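Hcp1 family type VI secretion system effector (Yersinia pestis, PDB 3V4H) probably assembles into hexameric rings that stack into the tube of a type VI secretion system and are exported by it. Local coordinates at residues Cys97-Phe108 with Thr122-Val133. Sequence-based numbering, arbitrary orientation.
Sequences CLLGKHIKNVQF and TIKFTDVIITRV
His-102 meets Asp-127 and Ile-129 at the end of the antiparallel hairpin of strands 103-111 and 119-126 in the Hcp beta fold, where the chain turns at Asp-127 into strand 128-138 of a second sheet. The histidine ND1 donates to OD1 of Asp-127 over 3.1 Å, reaching its syn side; the bond is bent, 137° at the hydrogen, since OD1 lies out of the ring plane; ring and carboxylate planes stand 50° apart. Ile-129 lies over a face of the same ring, its CG1 3.9 Å from the centroid and displaced toward the rim, a CH-pi contact. With CG of Asp-127 anti to the backbone N (chi1 -161°), the carboxylate comes back to the histidine although its CB points away.

Paired backbone bonds join Ile-103 to Val-128, Val-106 to Phe-125 and Phe-108 to Ile-123, and these residues share the apolar face. There CG2 of Val-106 touches CG2 of Val-128 at 3.6 Å, the two side chains at about a right angle, which carries the packing across the corner at Asp-127. The CB of Phe-108 sits at the edge of the Phe-125 ring, 4.0 Å from its CE2; Phe-80 meets both rings. Beyond the corner, CD1 of Ile-103 reaches CD1 of Ile-130 (3.6 Å), while CB of Cys-97, at the end of helix 90-99, packs on CG2 of Ile-130 (3.7 Å). Arg-132 and Val-133 pair with a strand of a second subunit, continuing the sheet across the interface.

On the other face of the hairpin Gln-107 and Lys-124 run side by side, and NZ of Lys-124 meets a lone pair of Gln-107 OE1 in the amide plane at 3.1 Å.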
loop_
_atom_site.group_PDB
_atom_site.type_symbol
_atom_site.label_atom_id
_atom_site.label_comp_id
_atom_site.label_asym_id
_atom_site.label_seq_id
_atom_site.Cartn_x
_atom_site.Cartn_y
_atom_site.Cartn_z
ATOM N N CYS A 97 -22.363 6.040 22.533
ATOM C CA CYS A 97 -21.507 6.875 21.723
ATOM C C CYS A 97 -22.207 8.170 21.352
ATOM O O CYS A 97 -21.723 9.243 21.705
ATOM C CB CYS A 97 -21.055 6.131 20.475
ATOM S SG CYS A 97 -19.877 7.101 19.533
ATOM N N LEU A 98 -23.364 8.065 20.699
ATOM C CA LEU A 98 -24.131 9.236 20.222
ATOM C C LEU A 98 -24.446 10.209 21.349
ATOM O O LEU A 98 -24.368 11.412 21.154
ATOM C CB LEU A 98 -25.440 8.808 19.534
ATOM C CG LEU A 98 -25.393 8.069 18.179
ATOM C CD1 LEU A 98 -26.781 7.603 17.757
ATOM C CD2 LEU A 98 -24.769 8.942 17.104
ATOM N N LEU A 99 -24.793 9.683 22.522
ATOM C CA LEU A 99 -25.133 10.504 23.688
ATOM C C LEU A 99 -23.938 10.958 24.559
ATOM O O LEU A 99 -24.088 11.874 25.342
ATOM C CB LEU A 99 -26.106 9.744 24.589
ATOM C CG LEU A 99 -27.425 9.238 24.011
ATOM C CD1 LEU A 99 -28.150 8.453 25.102
ATOM C CD2 LEU A 99 -28.282 10.378 23.477
ATOM N N GLY A 100 -22.762 10.340 24.432
ATOM C CA GLY A 100 -21.625 10.684 25.308
ATOM C C GLY A 100 -21.842 10.179 26.723
ATOM O O GLY A 100 -21.499 10.835 27.701
ATOM N N LYS A 101 -22.431 8.999 26.818
ATOM C CA LYS A 101 -22.950 8.473 28.068
ATOM C C LYS A 101 -21.806 7.733 28.752
ATOM O O LYS A 101 -21.073 7.004 28.109
ATOM C CB LYS A 101 -24.090 7.514 27.738
ATOM C CG LYS A 101 -25.122 7.325 28.831
ATOM C CD LYS A 101 -25.458 5.849 29.013
ATOM C CE LYS A 101 -26.861 5.636 29.560
ATOM N NZ LYS A 101 -27.820 5.569 28.425
ATOM N N HIS A 102 -21.632 7.910 30.049
ATOM C CA HIS A 102 -20.462 7.339 30.704
ATOM C C HIS A 102 -20.773 5.944 31.114
ATOM O O HIS A 102 -21.918 5.614 31.389
ATOM C CB HIS A 102 -20.031 8.169 31.913
ATOM C CG HIS A 102 -19.432 9.509 31.553
ATOM N ND1 HIS A 102 -18.517 10.119 32.319
ATOM C CD2 HIS A 102 -19.649 10.346 30.459
ATOM C CE1 HIS A 102 -18.168 11.293 31.755
ATOM N NE2 HIS A 102 -18.863 11.431 30.617
ATOM N N ILE A 103 -19.737 5.110 31.131
ATOM C CA ILE A 103 -19.837 3.696 31.490
ATOM C C ILE A 103 -18.871 3.497 32.644
ATOM O O ILE A 103 -17.721 3.928 32.558
ATOM C CB ILE A 103 -19.418 2.792 30.316
ATOM C CG1 ILE A 103 -20.387 2.921 29.123
ATOM C CG2 ILE A 103 -19.303 1.333 30.768
ATOM C CD1 ILE A 103 -19.863 2.284 27.814
ATOM N N LYS A 104 -19.315 2.843 33.713
ATOM C CA LYS A 104 -18.552 2.859 34.972
ATOM C C LYS A 104 -17.324 1.951 34.945
ATOM O O LYS A 104 -16.243 2.359 35.362
ATOM C CB LYS A 104 -19.447 2.473 36.139
ATOM C CG LYS A 104 -20.504 3.513 36.452
ATOM C CD LYS A 104 -20.868 3.471 37.927
ATOM C CE LYS A 104 -21.871 4.543 38.305
ATOM N NZ LYS A 104 -21.998 4.650 39.784
ATOM N N ASN A 105 -17.501 0.734 34.434
ATOM C CA ASN A 105 -16.476 -0.294 34.466
ATOM C C ASN A 105 -16.523 -1.054 33.161
ATOM O O ASN A 105 -17.619 -1.344 32.661
ATOM C CB ASN A 105 -16.742 -1.303 35.587
ATOM C CG ASN A 105 -16.709 -0.686 36.957
ATOM O OD1 ASN A 105 -15.632 -0.460 37.494
ATOM N ND2 ASN A 105 -17.886 -0.421 37.547
ATOM N N VAL A 106 -15.332 -1.346 32.631
ATOM C CA VAL A 106 -15.137 -2.212 31.490
ATOM C C VAL A 106 -13.982 -3.122 31.856
ATOM O O VAL A 106 -12.966 -2.645 32.384
ATOM C CB VAL A 106 -14.768 -1.422 30.221
ATOM C CG1 VAL A 106 -14.389 -2.371 29.075
ATOM C CG2 VAL A 106 -15.927 -0.525 29.792
ATOM N N GLN A 107 -14.154 -4.418 31.603
ATOM C CA GLN A 107 -13.130 -5.413 31.883
ATOM C C GLN A 107 -12.823 -6.277 30.644
ATOM O O GLN A 107 -13.700 -6.970 30.105
ATOM C CB GLN A 107 -13.552 -6.292 33.065
ATOM C CG GLN A 107 -12.517 -7.369 33.396
ATOM C CD GLN A 107 -13.058 -8.528 34.223
ATOM O OE1 GLN A 107 -12.658 -8.698 35.373
ATOM N NE2 GLN A 107 -13.935 -9.367 33.617
ATOM N N PHE A 108 -11.565 -6.245 30.230
ATOM C CA PHE A 108 -11.064 -6.960 29.052
ATOM C C PHE A 108 -10.158 -8.093 29.478
ATOM O O PHE A 108 -9.318 -7.917 30.338
ATOM C CB PHE A 108 -10.294 -6.006 28.171
ATOM C CG PHE A 108 -9.564 -6.688 27.059
ATOM C CD1 PHE A 108 -10.260 -7.216 25.989
ATOM C CD2 PHE A 108 -8.198 -6.819 27.090
ATOM C CE1 PHE A 108 -9.612 -7.876 24.937
ATOM C CE2 PHE A 108 -7.536 -7.476 26.069
ATOM C CZ PHE A 108 -8.245 -7.985 24.958
ATOM N N THR A 122 -5.607 -9.237 32.249
ATOM C CA THR A 122 -6.855 -8.540 32.437
ATOM C C THR A 122 -6.568 -7.066 32.468
ATOM O O THR A 122 -5.608 -6.600 33.109
ATOM C CB THR A 122 -7.605 -9.025 33.688
ATOM O OG1 THR A 122 -6.912 -8.585 34.839
ATOM C CG2 THR A 122 -7.699 -10.536 33.747
ATOM N N ILE A 123 -7.363 -6.304 31.741
ATOM C CA ILE A 123 -7.257 -4.848 31.806
ATOM C C ILE A 123 -8.629 -4.345 32.184
ATOM O O ILE A 123 -9.634 -4.698 31.554
ATOM C CB ILE A 123 -6.848 -4.185 30.470
ATOM C CG1 ILE A 123 -5.584 -4.820 29.924
ATOM C CG2 ILE A 123 -6.576 -2.688 30.699
ATOM C CD1 ILE A 123 -5.216 -4.443 28.489
ATOM N N LYS A 124 -8.681 -3.549 33.245
ATOM C CA LYS A 124 -9.919 -3.037 33.718
ATOM C C LYS A 124 -9.827 -1.538 33.520
ATOM O O LYS A 124 -8.801 -0.960 33.818
ATOM C CB LYS A 124 -10.077 -3.363 35.193
ATOM C CG LYS A 124 -9.973 -4.851 35.543
ATOM C CD LYS A 124 -10.089 -5.035 37.063
ATOM C CE LYS A 124 -9.692 -6.429 37.540
ATOM N NZ LYS A 124 -10.072 -7.523 36.598
ATOM N N PHE A 125 -10.875 -0.935 32.969
ATOM C CA PHE A 125 -10.924 0.493 32.742
ATOM C C PHE A 125 -12.073 1.093 33.543
ATOM O O PHE A 125 -13.095 0.426 33.762
ATOM C CB PHE A 125 -11.116 0.822 31.248
ATOM C CG PHE A 125 -10.308 -0.023 30.318
ATOM C CD1 PHE A 125 -9.152 0.466 29.721
ATOM C CD2 PHE A 125 -10.742 -1.292 29.967
ATOM C CE1 PHE A 125 -8.437 -0.304 28.826
ATOM C CE2 PHE A 125 -10.019 -2.072 29.076
ATOM C CZ PHE A 125 -8.861 -1.575 28.504
ATOM N N THR A 126 -11.889 2.347 33.965
ATOM C CA THR A 126 -12.870 3.092 34.720
ATOM C C THR A 126 -13.312 4.360 34.021
ATOM O O THR A 126 -12.490 5.056 33.429
ATOM C CB THR A 126 -12.282 3.520 36.058
ATOM O OG1 THR A 126 -12.058 2.346 36.811
ATOM C CG2 THR A 126 -13.240 4.437 36.839
ATOM N N ASP A 127 -14.613 4.650 34.134
ATOM C CA ASP A 127 -15.218 5.837 33.571
ATOM C C ASP A 127 -14.963 5.941 32.072
ATOM O O ASP A 127 -14.235 6.820 31.614
ATOM C CB ASP A 127 -14.691 7.071 34.288
ATOM C CG ASP A 127 -15.569 8.250 34.102
ATOM O OD1 ASP A 127 -16.771 8.049 33.817
ATOM O OD2 ASP A 127 -15.066 9.382 34.254
ATOM N N VAL A 128 -15.618 5.051 31.325
ATOM C CA VAL A 128 -15.391 4.873 29.888
ATOM C C VAL A 128 -16.415 5.652 29.046
ATOM O O VAL A 128 -17.600 5.738 29.413
ATOM C CB VAL A 128 -15.472 3.380 29.523
ATOM C CG1 VAL A 128 -15.527 3.202 28.008
ATOM C CG2 VAL A 128 -14.285 2.622 30.121
ATOM N N ILE A 129 -15.943 6.262 27.965
ATOM C CA ILE A 129 -16.810 6.927 26.984
ATOM C C ILE A 129 -16.485 6.353 25.612
ATOM O O ILE A 129 -15.321 6.220 25.249
ATOM C CB ILE A 129 -16.604 8.442 26.960
ATOM C CG1 ILE A 129 -16.980 9.035 28.323
ATOM C CG2 ILE A 129 -17.423 9.090 25.841
ATOM C CD1 ILE A 129 -16.711 10.515 28.445
ATOM N N ILE A 130 -17.521 5.968 24.884
ATOM C CA ILE A 130 -17.385 5.376 23.578
ATOM C C ILE A 130 -17.202 6.488 22.591
ATOM O O ILE A 130 -18.081 7.309 22.410
ATOM C CB ILE A 130 -18.578 4.479 23.249
ATOM C CG1 ILE A 130 -18.633 3.353 24.283
ATOM C CG2 ILE A 130 -18.431 3.843 21.849
ATOM C CD1 ILE A 130 -19.926 2.593 24.235
ATOM N N THR A 131 -16.017 6.529 21.999
ATOM C CA THR A 131 -15.567 7.624 21.145
ATOM C C THR A 131 -15.739 7.343 19.647
ATOM O O THR A 131 -15.727 8.274 18.835
ATOM C CB THR A 131 -14.088 7.828 21.376
ATOM O OG1 THR A 131 -13.425 6.552 21.172
ATOM C CG2 THR A 131 -13.880 8.313 22.802
ATOM N N ARG A 132 -15.891 6.073 19.284
ATOM C CA ARG A 132 -16.002 5.667 17.856
ATOM C C ARG A 132 -16.698 4.324 17.656
ATOM O O ARG A 132 -16.441 3.388 18.386
ATOM C CB ARG A 132 -14.630 5.634 17.194
ATOM C CG ARG A 132 -14.627 6.350 15.845
ATOM C CD ARG A 132 -13.339 6.122 15.050
ATOM N NE ARG A 132 -12.442 7.280 15.165
ATOM C CZ ARG A 132 -11.209 7.346 14.662
ATOM N NH1 ARG A 132 -10.693 6.322 13.986
ATOM N NH2 ARG A 132 -10.489 8.454 14.827
ATOM N N VAL A 133 -17.612 4.267 16.685
ATOM C CA VAL A 133 -18.251 3.026 16.246
ATOM C C VAL A 133 -18.212 2.918 14.711
ATOM O O VAL A 133 -18.892 3.683 14.022
ATOM C CB VAL A 133 -19.725 2.928 16.694
ATOM C CG1 VAL A 133 -20.272 1.547 16.308
ATOM C CG2 VAL A 133 -19.882 3.220 18.198
#